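Local coordinates for D-threo-3-hydroxyaspartate dehydratase (Delftia, PDB 3WQC), which catalyses the pyridoxal-phosphate-dependent conversion of D-threo-3-hydroxyaspartate into oxaloacetate and ammonia, at residues L117-V122 and Q126-F131; F131-G136 and G172-G177; R317-F322 and T353-L358. All blocks are in the same frame, centred on the assembly; numbering follows the deposited sequence.

How the interactions relate
From the N terminus, interaction 1 comes first: strand 114-119 turns into helix 122-135, which folds back on the strand with only three residues, all helical, between the two segments. Interaction 2 then closes a larger loop of 35 residues, in which the end of the same helix meets the residues leading into strand 175-180. The two contacts run in series, share Phe131, and touch where Ala129 and Met174 pack together; both bind helix 122-135 to the parallel sheet of the alanine racemase-like domain. Interaction 3 closes a separate loop of 30 residues, again in series, its centre about 48 Å from that of interaction 1, in the mixed beta sheet domain across the chain's centre.

Interaction 1: residues L117-V122 and Q126-F131; sequences LIVDSV and QAIAAF
The amide N of Gln126 donates to Val122 O at 2.8 Å, an i to i+4 bond of the first helical turn with an N-H...O angle of 160°. The same two residues also meet through their side chains. Gln126 holds CG anti to its carbonyl carbon (chi1 -73°) and runs extended from there, which brings CG to 3.3 Å from Val122 O and takes the amide past the valine methyl, with NE2 3.6 Å from Val122 CG1. Just before, Ser121 stands at the N-cap, its OG taking the N-H of Ala124.

Strand 114-119, helix 122-135 and strand 140-146 make a beta-alpha-beta unit of the TIM-barrel-like N-terminal domain of the alanine racemase family, and the remaining contacts seat this helix on its sheet. Ile128 is the side chain that points down onto the strand. With chi2 at 179° the chain is stretched out and CD1 forms its leading tip toward the strand. That methyl sits 3.5 Å from Val119 CG1, tighter than an ordinary methyl contact, while Leu117 CD1 approaches Ile128 CD1 less closely, at 4.3 Å. The valine and isoleucine side chains lie alongside each other, running in opposing senses. Both also pack on Val141 of the next strand, whereas Leu102 of helix 102-110 borders Leu117 and Ile128, and Ile165 of helix 159-171 closes in on Val119 and Val122.

Interaction 2: residues F131-G136 and G172-G177; sequences FGREQG and GGMRLG
Arg133 reaches from the last turns of helix 122-135 to the carbonyl of Gly172. Its CB leaves the side of the helix without heading for the other segment, and chi1 (-75°) sets CG anti to the carbonyl carbon, where it lies 3.5 Å from Gly172 O. CD follows at 3.7 Å from the same oxygen, and a bend at chi3 then turns the edge of the guanidinium to Gly172. At the tip NH1 donates to Gly172 O at 3.3 Å, a long bond but a reasonably straight one. The oxygen is met on a lone pair in the carbonyl plane, with a C=O...N angle of 106°, and it lies close to the guanidinium plane. NH1 also comes 3.4 Å from Gly172 CA.

The bond joins the C-terminal parts of two helices of the TIM-barrel-like domain, both of which end in a Schellman motif: Gly136 closes the helix that carries Arg133, and Gly173 closes helix 159-171, just before strand 175-180. Glycine suits both places, since each has positive phi.

Met174 supplies the apolar part of the contact. Bent at chi2 and chi3, it turns its methyl CE toward the helix, 3.8 Å from Gly132 CA and 3.9 Å from Arg133 N. CE takes up room that a beta carbon on Gly132 would need, and the methyl rests directly on the helix backbone. Phe139, in the loop that leads into strand 140-146, packs against the Met174 side chain as well.

Interaction 3: residues R317-F322 and T353-L358; sequences RVMPGF and TRLRIL
Val318 and Leu358 are the closest pair along the backbones, yet their CA atoms are 8.7 Å apart and no hydrogen bond joins the two segments, so the link rests on side chains. At Pro320 and Gly321 the chain turns a corner through a type II beta turn from Met319 to Phe322, closed by Phe322 N donating to Met319 O at 3.2 Å.

Val318 puts CG2 anti to its carbonyl carbon, and this methyl meets Leu358 CD1 at 4.1 Å; the valine and leucine side chains lie roughly perpendicular. Farther along, Met319 points toward the other strand and sends its SD to Leu355 CD2, 4.3 Å away. Both are ordinary apolar contacts, the second somewhat longer. Cys312 touches Val318 and Leu358, Val311 packs against Met319, and Phe349 also borders the methionine.

Strand 310-312 connects the two segments through the backbone: it pairs antiparallel with strand 354-358, while Val311 makes backbone hydrogen bonds to Met319 and Phe322. Strand 354-358 also pairs with strand 268-278, which places it in the mixed sheet of the C-terminal beta domain of this DSD1-family enzyme, akin to that of alanine racemase, with the 317-322 corner packed against it.

Interaction 1: residues L117-V122 and Q126-F131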
ATOM      1  N   LEU B 117     -26.289  -5.419  -4.750  1.00 10.57           N
ATOM      2  CA  LEU B 117     -25.204  -5.689  -5.722  1.00  8.84           C
ATOM      3  C   LEU B 117     -25.386  -4.762  -6.928  1.00  9.50           C
ATOM      4  O   LEU B 117     -26.508  -4.219  -7.113  1.00 10.50           O
ATOM      5  CB  LEU B 117     -25.283  -7.172  -6.209  1.00 10.07           C
ATOM      6  CG  LEU B 117     -25.342  -8.179  -5.068  1.00 10.45           C
ATOM      7  CD1 LEU B 117     -25.454  -9.603  -5.643  1.00 13.17           C
ATOM      8  CD2 LEU B 117     -24.008  -8.068  -4.212  1.00 11.83           C
ATOM      9  N   ILE B 118     -24.359  -4.632  -7.764  1.00  9.43           N
ATOM     10  CA  ILE B 118     -24.461  -3.779  -8.944  1.00  8.76           C
ATOM     11  C   ILE B 118     -23.968  -4.563 -10.139  1.00  9.82           C
ATOM     12  O   ILE B 118     -23.074  -5.427 -10.049  1.00 10.70           O
ATOM     13  CB  ILE B 118     -23.701  -2.431  -8.772  1.00  8.42           C
ATOM     14  CG1 ILE B 118     -22.184  -2.585  -8.876  1.00 10.54           C
ATOM     15  CG2 ILE B 118     -24.138  -1.741  -7.456  1.00 10.53           C
ATOM     16  CD1 ILE B 118     -21.471  -1.213  -8.900  1.00 10.93           C
ATOM     17  N   VAL B 119     -24.524  -4.238 -11.316  1.00  8.51           N
ATOM     18  CA  VAL B 119     -24.072  -4.831 -12.592  1.00  8.81           C
ATOM     19  C   VAL B 119     -24.074  -3.735 -13.659  1.00  8.88           C
ATOM     20  O   VAL B 119     -24.789  -2.723 -13.544  1.00 10.01           O
ATOM     21  CB  VAL B 119     -24.934  -6.039 -13.096  1.00 10.12           C
ATOM     22  CG1 VAL B 119     -24.905  -7.152 -12.051  1.00 10.68           C
ATOM     23  CG2 VAL B 119     -26.357  -5.631 -13.428  1.00 11.55           C
ATOM     24  N   ASP B 120     -23.435  -4.049 -14.786  1.00  9.49           N
ATOM     25  CA  ASP B 120     -23.462  -3.177 -15.985  1.00  8.61           C
ATOM     26  C   ASP B 120     -23.489  -3.970 -17.285  1.00  8.90           C
ATOM     27  O   ASP B 120     -23.181  -3.387 -18.353  1.00 11.43           O
ATOM     28  CB  ASP B 120     -22.340  -2.143 -15.987  1.00 10.87           C
ATOM     29  CG  ASP B 120     -20.989  -2.732 -16.174  1.00 14.54           C
ATOM     30  OD1 ASP B 120     -20.826  -3.965 -16.294  1.00 13.94           O
ATOM     31  OD2 ASP B 120     -19.994  -1.935 -16.242  1.00 18.85           O
ATOM     32  N   SER B 121     -23.917  -5.255 -17.202  1.00  8.73           N
ATOM     33  CA  SER B 121     -23.907  -6.071 -18.376  1.00  9.18           C
ATOM     34  C   SER B 121     -25.079  -7.065 -18.319  1.00  9.64           C
ATOM     35  O   SER B 121     -25.521  -7.447 -17.236  1.00 10.12           O
ATOM     36  CB  SER B 121     -22.565  -6.819 -18.547  1.00 10.28           C
ATOM     37  OG  SER B 121     -22.395  -7.771 -17.494  1.00 10.70           O
ATOM     38  N   VAL B 122     -25.515  -7.464 -19.518  1.00  9.64           N
ATOM     39  CA  VAL B 122     -26.555  -8.513 -19.585  1.00  8.88           C
ATOM     40  C   VAL B 122     -25.999  -9.815 -18.979  1.00  8.96           C
ATOM     41  O   VAL B 122     -26.697 -10.508 -18.253  1.00  9.53           O
ATOM     42  CB  VAL B 122     -26.963  -8.707 -21.040  1.00  9.75           C
ATOM     43  CG1 VAL B 122     -27.912  -9.918 -21.128  1.00 11.11           C
ATOM     44  CG2 VAL B 122     -27.645  -7.436 -21.578  1.00 11.74           C
ATOM     45  N   GLN B 126     -27.763 -11.893 -16.045  1.00  9.72           N
ATOM     46  CA  GLN B 126     -28.243 -13.249 -16.259  1.00 10.08           C
ATOM     47  C   GLN B 126     -27.640 -14.160 -15.173  1.00  9.82           C
ATOM     48  O   GLN B 126     -28.373 -15.055 -14.687  1.00 11.87           O
ATOM     49  CB  GLN B 126     -27.777 -13.794 -17.613  1.00  9.63           C
ATOM     50  CG  GLN B 126     -28.523 -13.160 -18.795  1.00  9.66           C
ATOM     51  CD  GLN B 126     -28.090 -13.711 -20.123  1.00  9.50           C
ATOM     52  OE1 GLN B 126     -27.059 -14.409 -20.231  1.00 14.06           O
ATOM     53  NE2 GLN B 126     -28.841 -13.415 -21.189  1.00 10.54           N
ATOM     54  N   ALA B 127     -26.370 -13.966 -14.801  1.00 10.20           N
ATOM     55  CA  ALA B 127     -25.765 -14.865 -13.786  1.00  9.63           C
ATOM     56  C   ALA B 127     -26.469 -14.710 -12.448  1.00 10.18           C
ATOM     57  O   ALA B 127     -26.752 -15.685 -11.719  1.00 12.08           O
ATOM     58  CB  ALA B 127     -24.271 -14.540 -13.642  1.00 11.63           C
ATOM     59  N   ILE B 128     -26.714 -13.448 -12.047  1.00  9.62           N
ATOM     60  CA  ILE B 128     -27.410 -13.192 -10.770  1.00 10.47           C
ATOM     61  C   ILE B 128     -28.825 -13.792 -10.815  1.00 11.13           C
ATOM     62  O   ILE B 128     -29.223 -14.469  -9.845  1.00 12.93           O
ATOM     63  CB  ILE B 128     -27.459 -11.716 -10.427  1.00 10.23           C
ATOM     64  CG1 ILE B 128     -26.032 -11.130 -10.235  1.00 11.01           C
ATOM     65  CG2 ILE B 128     -28.281 -11.501  -9.125  1.00 13.14           C
ATOM     66  CD1 ILE B 128     -25.974  -9.636  -9.900  1.00 12.07           C
ATOM     67  N   ALA B 129     -29.580 -13.527 -11.890  1.00 10.41           N
ATOM     68  CA  ALA B 129     -30.981 -13.981 -11.902  1.00 11.15           C
ATOM     69  C   ALA B 129     -30.986 -15.512 -11.917  1.00 12.47           C
ATOM     70  O   ALA B 129     -31.858 -16.099 -11.259  1.00 13.37           O
ATOM     71  CB  ALA B 129     -31.620 -13.400 -13.165  1.00 14.69           C
ATOM     72  N   ALA B 130     -30.099 -16.181 -12.653  1.00 11.42           N
ATOM     73  CA  ALA B 130     -30.148 -17.664 -12.670  1.00 13.02           C
ATOM     74  C   ALA B 130     -29.802 -18.215 -11.288  1.00 13.44           C
ATOM     75  O   ALA B 130     -30.464 -19.159 -10.800  1.00 15.35           O
ATOM     76  CB  ALA B 130     -29.191 -18.178 -13.697  1.00 14.09           C
ATOM     77  N   PHE B 131     -28.805 -17.603 -10.595  1.00 11.73           N
ATOM     78  CA  PHE B 131     -28.499 -18.126  -9.290  1.00 11.29           C
ATOM     79  C   PHE B 131     -29.587 -17.859  -8.275  1.00 13.10           C
ATOM     80  O   PHE B 131     -29.919 -18.702  -7.416  1.00 13.97           O
ATOM     81  CB  PHE B 131     -27.136 -17.466  -8.862  1.00 12.39           C
ATOM     82  CG  PHE B 131     -26.617 -18.020  -7.544  1.00 12.27           C
ATOM     83  CD1 PHE B 131     -26.078 -19.320  -7.507  1.00 17.33           C
ATOM     84  CD2 PHE B 131     -26.609 -17.228  -6.378  1.00 13.87           C
ATOM     85  CE1 PHE B 131     -25.534 -19.842  -6.309  1.00 18.51           C
ATOM     86  CE2 PHE B 131     -26.057 -17.788  -5.179  1.00 13.79           C
ATOM     87  CZ  PHE B 131     -25.499 -19.041  -5.173  1.00 15.32           C
TER

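Interaction 2: residues F131-G136 and G172-G177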
ATOM      1  N   PHE B 131     -28.805 -17.603 -10.595  1.00 11.73           N
ATOM      2  CA  PHE B 131     -28.499 -18.126  -9.290  1.00 11.29           C
ATOM      3  C   PHE B 131     -29.587 -17.859  -8.275  1.00 13.10           C
ATOM      4  O   PHE B 131     -29.919 -18.702  -7.416  1.00 13.97           O
ATOM      5  CB  PHE B 131     -27.136 -17.466  -8.862  1.00 12.39           C
ATOM      6  CG  PHE B 131     -26.617 -18.020  -7.544  1.00 12.27           C
ATOM      7  CD1 PHE B 131     -26.078 -19.320  -7.507  1.00 17.33           C
ATOM      8  CD2 PHE B 131     -26.609 -17.228  -6.378  1.00 13.87           C
ATOM      9  CE1 PHE B 131     -25.534 -19.842  -6.309  1.00 18.51           C
ATOM     10  CE2 PHE B 131     -26.057 -17.788  -5.179  1.00 13.79           C
ATOM     11  CZ  PHE B 131     -25.499 -19.041  -5.173  1.00 15.32           C
ATOM     12  N   GLY B 132     -30.173 -16.654  -8.362  1.00 11.90           N
ATOM     13  CA  GLY B 132     -31.287 -16.286  -7.480  1.00 12.91           C
ATOM     14  C   GLY B 132     -32.445 -17.256  -7.689  1.00 14.16           C
ATOM     15  O   GLY B 132     -33.105 -17.671  -6.723  1.00 16.00           O
ATOM     16  N   ARG B 133     -32.812 -17.571  -8.950  1.00 14.71           N
ATOM     17  CA  ARG B 133     -33.899 -18.528  -9.156  1.00 15.21           C
ATOM     18  C   ARG B 133     -33.509 -19.895  -8.541  1.00 16.80           C
ATOM     19  O   ARG B 133     -34.344 -20.564  -7.888  1.00 18.76           O
ATOM     20  CB  ARG B 133     -34.131 -18.662 -10.672  1.00 17.54           C
ATOM     21  CG  ARG B 133     -34.864 -17.418 -11.159  1.00 23.26           C
ATOM     22  CD  ARG B 133     -35.456 -17.611 -12.582  1.00 27.48           C
ATOM     23  NE  ARG B 133     -34.400 -17.952 -13.519  1.00 32.11           N
ATOM     24  CZ  ARG B 133     -33.668 -17.064 -14.202  1.00 24.88           C
ATOM     25  NH1 ARG B 133     -33.901 -15.742 -13.993  1.00 30.40           N
ATOM     26  NH2 ARG B 133     -32.710 -17.508 -15.073  1.00 22.04           N
ATOM     27  N   GLU B 134     -32.290 -20.360  -8.801  1.00 16.43           N
ATOM     28  CA  GLU B 134     -31.837 -21.667  -8.248  1.00 16.21           C
ATOM     29  C   GLU B 134     -31.958 -21.729  -6.741  1.00 14.89           C
ATOM     30  O   GLU B 134     -32.320 -22.779  -6.164  1.00 20.93           O
ATOM     31  CB  GLU B 134     -30.398 -22.015  -8.698  1.00 18.36           C
ATOM     32  CG  GLU B 134     -29.883 -23.338  -8.284  1.00 30.35           C
ATOM     33  CD  GLU B 134     -28.324 -23.463  -8.491  1.00 44.60           C
ATOM     34  OE1 GLU B 134     -27.437 -22.838  -7.777  1.00 32.04           O
ATOM     35  OE2 GLU B 134     -27.947 -24.201  -9.391  1.00 57.65           O
ATOM     36  N   GLN B 135     -31.554 -20.633  -6.103  1.00 15.93           N
ATOM     37  CA  GLN B 135     -31.452 -20.566  -4.619  1.00 16.59           C
ATOM     38  C   GLN B 135     -32.661 -19.981  -3.914  1.00 18.76           C
ATOM     39  O   GLN B 135     -32.663 -19.866  -2.697  1.00 23.13           O
ATOM     40  CB  GLN B 135     -30.211 -19.730  -4.235  1.00 16.86           C
ATOM     41  CG  GLN B 135     -28.943 -20.382  -4.804  1.00 16.47           C
ATOM     42  CD  GLN B 135     -28.636 -21.726  -4.211  1.00 18.52           C
ATOM     43  OE1 GLN B 135     -28.955 -21.962  -3.024  1.00 25.64           O
ATOM     44  NE2 GLN B 135     -28.103 -22.654  -5.024  1.00 25.80           N
ATOM     45  N   GLY B 136     -33.676 -19.546  -4.668  1.00 16.95           N
ATOM     46  CA  GLY B 136     -34.877 -18.913  -4.091  1.00 18.60           C
ATOM     47  C   GLY B 136     -34.599 -17.550  -3.459  1.00 17.01           C
ATOM     48  O   GLY B 136     -35.133 -17.215  -2.381  1.00 22.38           O
ATOM     49  N   GLY B 172     -36.447 -11.837 -14.538  1.00 13.63           N
ATOM     50  CA  GLY B 172     -35.774 -12.943 -13.900  1.00 16.12           C
ATOM     51  C   GLY B 172     -36.153 -13.100 -12.449  1.00 16.72           C
ATOM     52  O   GLY B 172     -35.616 -14.028 -11.806  1.00 21.80           O
ATOM     53  N   GLY B 173     -36.986 -12.220 -11.895  1.00 16.11           N
ATOM     54  CA  GLY B 173     -37.435 -12.303 -10.503  1.00 17.26           C
ATOM     55  C   GLY B 173     -36.546 -11.672  -9.478  1.00 14.49           C
ATOM     56  O   GLY B 173     -36.764 -11.789  -8.257  1.00 18.43           O
ATOM     57  N   MET B 174     -35.575 -10.905  -9.974  1.00 11.95           N
ATOM     58  CA  MET B 174     -34.764 -10.123  -9.029  1.00 11.81           C
ATOM     59  C   MET B 174     -35.376  -8.759  -8.784  1.00 12.32           C
ATOM     60  O   MET B 174     -36.358  -8.351  -9.468  1.00 14.97           O
ATOM     61  CB  MET B 174     -33.359  -9.929  -9.631  1.00 11.96           C
ATOM     62  CG  MET B 174     -32.663 -11.263 -10.063  1.00 13.38           C
ATOM     63  SD  MET B 174     -32.454 -12.435  -8.622  1.00 14.26           S
ATOM     64  CE  MET B 174     -33.682 -13.734  -8.965  1.00 14.71           C
ATOM     65  N   ARG B 175     -34.856  -8.034  -7.779  1.00 12.85           N
ATOM     66  CA  ARG B 175     -35.406  -6.724  -7.445  1.00 13.50           C
ATOM     67  C   ARG B 175     -34.498  -5.703  -8.102  1.00 13.20           C
ATOM     68  O   ARG B 175     -33.341  -5.497  -7.630  1.00 12.89           O
ATOM     69  CB  ARG B 175     -35.407  -6.512  -5.907  1.00 15.07           C
ATOM     70  CG  ARG B 175     -35.786  -5.079  -5.470  1.00 21.96           C
ATOM     71  CD  ARG B 175     -35.865  -4.921  -3.918  1.00 30.31           C
ATOM     72  NE  ARG B 175     -36.938  -5.724  -3.392  1.00 41.07           N
ATOM     73  CZ  ARG B 175     -37.533  -5.481  -2.245  1.00 73.35           C
ATOM     74  NH1 ARG B 175     -38.543  -6.232  -1.864  1.00 64.56           N
ATOM     75  NH2 ARG B 175     -37.089  -4.505  -1.470  1.00118.41           N
ATOM     76  N   LEU B 176     -34.938  -5.044  -9.168  1.00 12.49           N
ATOM     77  CA  LEU B 176     -34.159  -3.987  -9.806  1.00 11.17           C
ATOM     78  C   LEU B 176     -34.375  -2.748  -8.922  1.00 12.41           C
ATOM     79  O   LEU B 176     -35.470  -2.131  -8.848  1.00 13.74           O
ATOM     80  CB  LEU B 176     -34.720  -3.748 -11.211  1.00 13.03           C
ATOM     81  CG  LEU B 176     -34.096  -2.601 -11.951  1.00 14.81           C
ATOM     82  CD1 LEU B 176     -32.659  -2.524 -12.057  1.00 20.99           C
ATOM     83  CD2 LEU B 176     -34.689  -2.373 -13.373  1.00 15.15           C
ATOM     84  N   GLY B 177     -33.364  -2.388  -8.139  1.00 11.79           N
ATOM     85  CA  GLY B 177     -33.556  -1.482  -7.036  1.00 12.03           C
ATOM     86  C   GLY B 177     -33.171  -0.052  -7.334  1.00 11.05           C
ATOM     87  O   GLY B 177     -33.471   0.872  -6.534  1.00 13.78           O
TER

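Interaction 3: residues R317-F322 and T353-L358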
ATOM      1  N   ARG B 317       0.624  21.177  12.814  1.00 26.43           N
ATOM      2  CA  ARG B 317       0.644  22.373  11.970  1.00 28.08           C
ATOM      3  C   ARG B 317       1.617  22.228  10.808  1.00 27.41           C
ATOM      4  O   ARG B 317       2.767  21.833  10.942  1.00 29.71           O
ATOM      5  CB  ARG B 317       1.013  23.601  12.750  1.00 33.13           C
ATOM      6  CG  ARG B 317       0.362  23.771  14.081  1.00 38.20           C
ATOM      7  CD  ARG B 317       0.855  25.126  14.597  1.00 51.42           C
ATOM      8  NE  ARG B 317       0.792  25.250  16.038  1.00 75.30           N
ATOM      9  CZ  ARG B 317       1.771  24.890  16.854  1.00 59.90           C
ATOM     10  NH1 ARG B 317       2.867  24.373  16.379  1.00 56.81           N
ATOM     11  NH2 ARG B 317       1.635  25.038  18.151  1.00 70.88           N
ATOM     12  N   VAL B 318       1.184  22.628   9.661  1.00 25.24           N
ATOM     13  CA  VAL B 318       2.020  22.509   8.478  1.00 23.04           C
ATOM     14  C   VAL B 318       3.335  23.272   8.613  1.00 23.92           C
ATOM     15  O   VAL B 318       3.368  24.425   9.084  1.00 28.67           O
ATOM     16  CB  VAL B 318       1.208  23.050   7.288  1.00 24.89           C
ATOM     17  CG1 VAL B 318       2.117  23.331   6.085  1.00 29.06           C
ATOM     18  CG2 VAL B 318       0.079  22.012   7.001  1.00 29.54           C
ATOM     19  N   MET B 319       4.412  22.656   8.117  1.00 26.23           N
ATOM     20  CA  MET B 319       5.722  23.290   8.041  1.00 26.77           C
ATOM     21  C   MET B 319       6.005  23.617   6.576  1.00 26.55           C
ATOM     22  O   MET B 319       6.504  22.769   5.798  1.00 23.54           O
ATOM     23  CB  MET B 319       6.837  22.397   8.654  1.00 28.20           C
ATOM     24  CG  MET B 319       6.663  22.237  10.133  1.00 28.42           C
ATOM     25  SD  MET B 319       7.965  21.157  10.831  1.00 32.24           S
ATOM     26  CE  MET B 319       9.298  22.365  10.959  1.00 32.92           C
ATOM     27  N   PRO B 320       5.651  24.864   6.180  1.00 29.84           N
ATOM     28  CA  PRO B 320       5.641  25.095   4.725  1.00 27.19           C
ATOM     29  C   PRO B 320       6.994  24.892   4.028  1.00 25.30           C
ATOM     30  O   PRO B 320       8.076  25.218   4.596  1.00 34.55           O
ATOM     31  CB  PRO B 320       5.232  26.575   4.591  1.00 33.60           C
ATOM     32  CG  PRO B 320       5.069  27.070   5.979  1.00 37.81           C
ATOM     33  CD  PRO B 320       5.062  25.983   6.956  1.00 32.50           C
ATOM     34  N   GLY B 321       6.946  24.342   2.821  1.00 27.81           N
ATOM     35  CA  GLY B 321       8.183  24.073   2.083  1.00 26.81           C
ATOM     36  C   GLY B 321       8.958  22.815   2.383  1.00 27.86           C
ATOM     37  O   GLY B 321       9.897  22.519   1.629  1.00 30.07           O
ATOM     38  N   PHE B 322       8.564  22.049   3.433  1.00 22.99           N
ATOM     39  CA  PHE B 322       9.174  20.716   3.658  1.00 22.47           C
ATOM     40  C   PHE B 322       8.204  19.633   3.312  1.00 18.73           C
ATOM     41  O   PHE B 322       7.036  19.674   3.779  1.00 20.75           O
ATOM     42  CB  PHE B 322       9.605  20.579   5.121  1.00 24.58           C
ATOM     43  CG  PHE B 322      10.785  21.509   5.471  1.00 22.93           C
ATOM     44  CD1 PHE B 322      12.074  21.261   4.977  1.00 23.95           C
ATOM     45  CD2 PHE B 322      10.539  22.659   6.159  1.00 30.83           C
ATOM     46  CE1 PHE B 322      13.152  22.094   5.303  1.00 27.76           C
ATOM     47  CE2 PHE B 322      11.577  23.536   6.496  1.00 32.12           C
ATOM     48  CZ  PHE B 322      12.877  23.269   6.040  1.00 37.55           C
ATOM     49  N   THR B 353      13.260  13.671  16.682  1.00 23.01           N
ATOM     50  CA  THR B 353      12.091  14.601  16.489  1.00 24.64           C
ATOM     51  C   THR B 353      10.919  13.835  15.890  1.00 19.07           C
ATOM     52  O   THR B 353      11.132  13.013  14.957  1.00 22.50           O
ATOM     53  CB  THR B 353      12.443  15.737  15.495  1.00 24.80           C
ATOM     54  OG1 THR B 353      13.544  16.440  15.994  1.00 30.27           O
ATOM     55  CG2 THR B 353      11.271  16.735  15.259  1.00 29.02           C
ATOM     56  N   ARG B 354       9.757  14.057  16.473  1.00 18.71           N
ATOM     57  CA  ARG B 354       8.500  13.487  15.905  1.00 20.52           C
ATOM     58  C   ARG B 354       7.813  14.514  15.038  1.00 19.64           C
ATOM     59  O   ARG B 354       7.677  15.724  15.423  1.00 23.37           O
ATOM     60  CB  ARG B 354       7.556  13.064  17.014  1.00 24.50           C
ATOM     61  CG  ARG B 354       8.094  11.857  17.709  1.00 22.59           C
ATOM     62  CD  ARG B 354       7.229  11.370  18.811  1.00 29.54           C
ATOM     63  NE  ARG B 354       7.888  10.091  19.133  1.00 30.39           N
ATOM     64  CZ  ARG B 354       7.290   8.925  19.335  1.00 21.93           C
ATOM     65  NH1 ARG B 354       5.986   8.869  19.448  1.00 21.35           N
ATOM     66  NH2 ARG B 354       8.047   7.841  19.521  1.00 25.52           N
ATOM     67  N   LEU B 355       7.329  14.066  13.883  1.00 18.25           N
ATOM     68  CA  LEU B 355       6.674  14.943  12.873  1.00 18.60           C
ATOM     69  C   LEU B 355       5.375  14.243  12.473  1.00 19.32           C
ATOM     70  O   LEU B 355       5.167  13.075  12.800  1.00 17.68           O
ATOM     71  CB  LEU B 355       7.549  15.032  11.640  1.00 20.86           C
ATOM     72  CG  LEU B 355       8.878  15.703  11.827  1.00 23.18           C
ATOM     73  CD1 LEU B 355       9.724  15.532  10.590  1.00 22.09           C
ATOM     74  CD2 LEU B 355       8.679  17.180  12.236  1.00 24.82           C
ATOM     75  N   ARG B 356       4.481  14.932  11.785  1.00 17.87           N
ATOM     76  CA  ARG B 356       3.269  14.295  11.269  1.00 16.92           C
ATOM     77  C   ARG B 356       3.243  14.576   9.759  1.00 17.70           C
ATOM     78  O   ARG B 356       3.460  15.695   9.338  1.00 21.06           O
ATOM     79  CB  ARG B 356       2.024  14.858  12.012  1.00 17.93           C
ATOM     80  CG  ARG B 356       2.019  14.256  13.422  1.00 18.52           C
ATOM     81  CD  ARG B 356       1.079  15.016  14.330  1.00 19.63           C
ATOM     82  NE  ARG B 356      -0.343  14.823  14.029  1.00 18.92           N
ATOM     83  CZ  ARG B 356      -1.305  15.394  14.763  1.00 18.14           C
ATOM     84  NH1 ARG B 356      -2.579  15.164  14.437  1.00 21.47           N
ATOM     85  NH2 ARG B 356      -1.001  16.230  15.784  1.00 21.78           N
ATOM     86  N   ILE B 357       2.911  13.586   8.969  1.00 16.50           N
ATOM     87  CA  ILE B 357       2.964  13.775   7.512  1.00 16.15           C
ATOM     88  C   ILE B 357       1.558  13.675   6.938  1.00 15.87           C
ATOM     89  O   ILE B 357       0.820  12.690   7.219  1.00 16.38           O
ATOM     90  CB  ILE B 357       3.842  12.699   6.819  1.00 15.11           C
ATOM     91  CG1 ILE B 357       5.215  12.428   7.544  1.00 18.46           C
ATOM     92  CG2 ILE B 357       3.937  12.900   5.328  1.00 16.10           C
ATOM     93  CD1 ILE B 357       6.057  13.695   7.564  1.00 21.12           C
ATOM     94  N   LEU B 358       1.103  14.717   6.236  1.00 15.47           N
ATOM     95  CA  LEU B 358      -0.219  14.615   5.606  1.00 15.30           C
ATOM     96  C   LEU B 358      -0.087  13.808   4.315  1.00 14.32           C
ATOM     97  O   LEU B 358       0.821  14.054   3.513  1.00 15.64           O
ATOM     98  CB  LEU B 358      -0.797  16.027   5.229  1.00 17.24           C
ATOM     99  CG  LEU B 358      -0.931  17.004   6.434  1.00 16.95           C
ATOM    100  CD1 LEU B 358      -1.433  18.373   5.888  1.00 20.09           C
ATOM    101  CD2 LEU B 358      -1.831  16.363   7.488  1.00 20.16           C
TER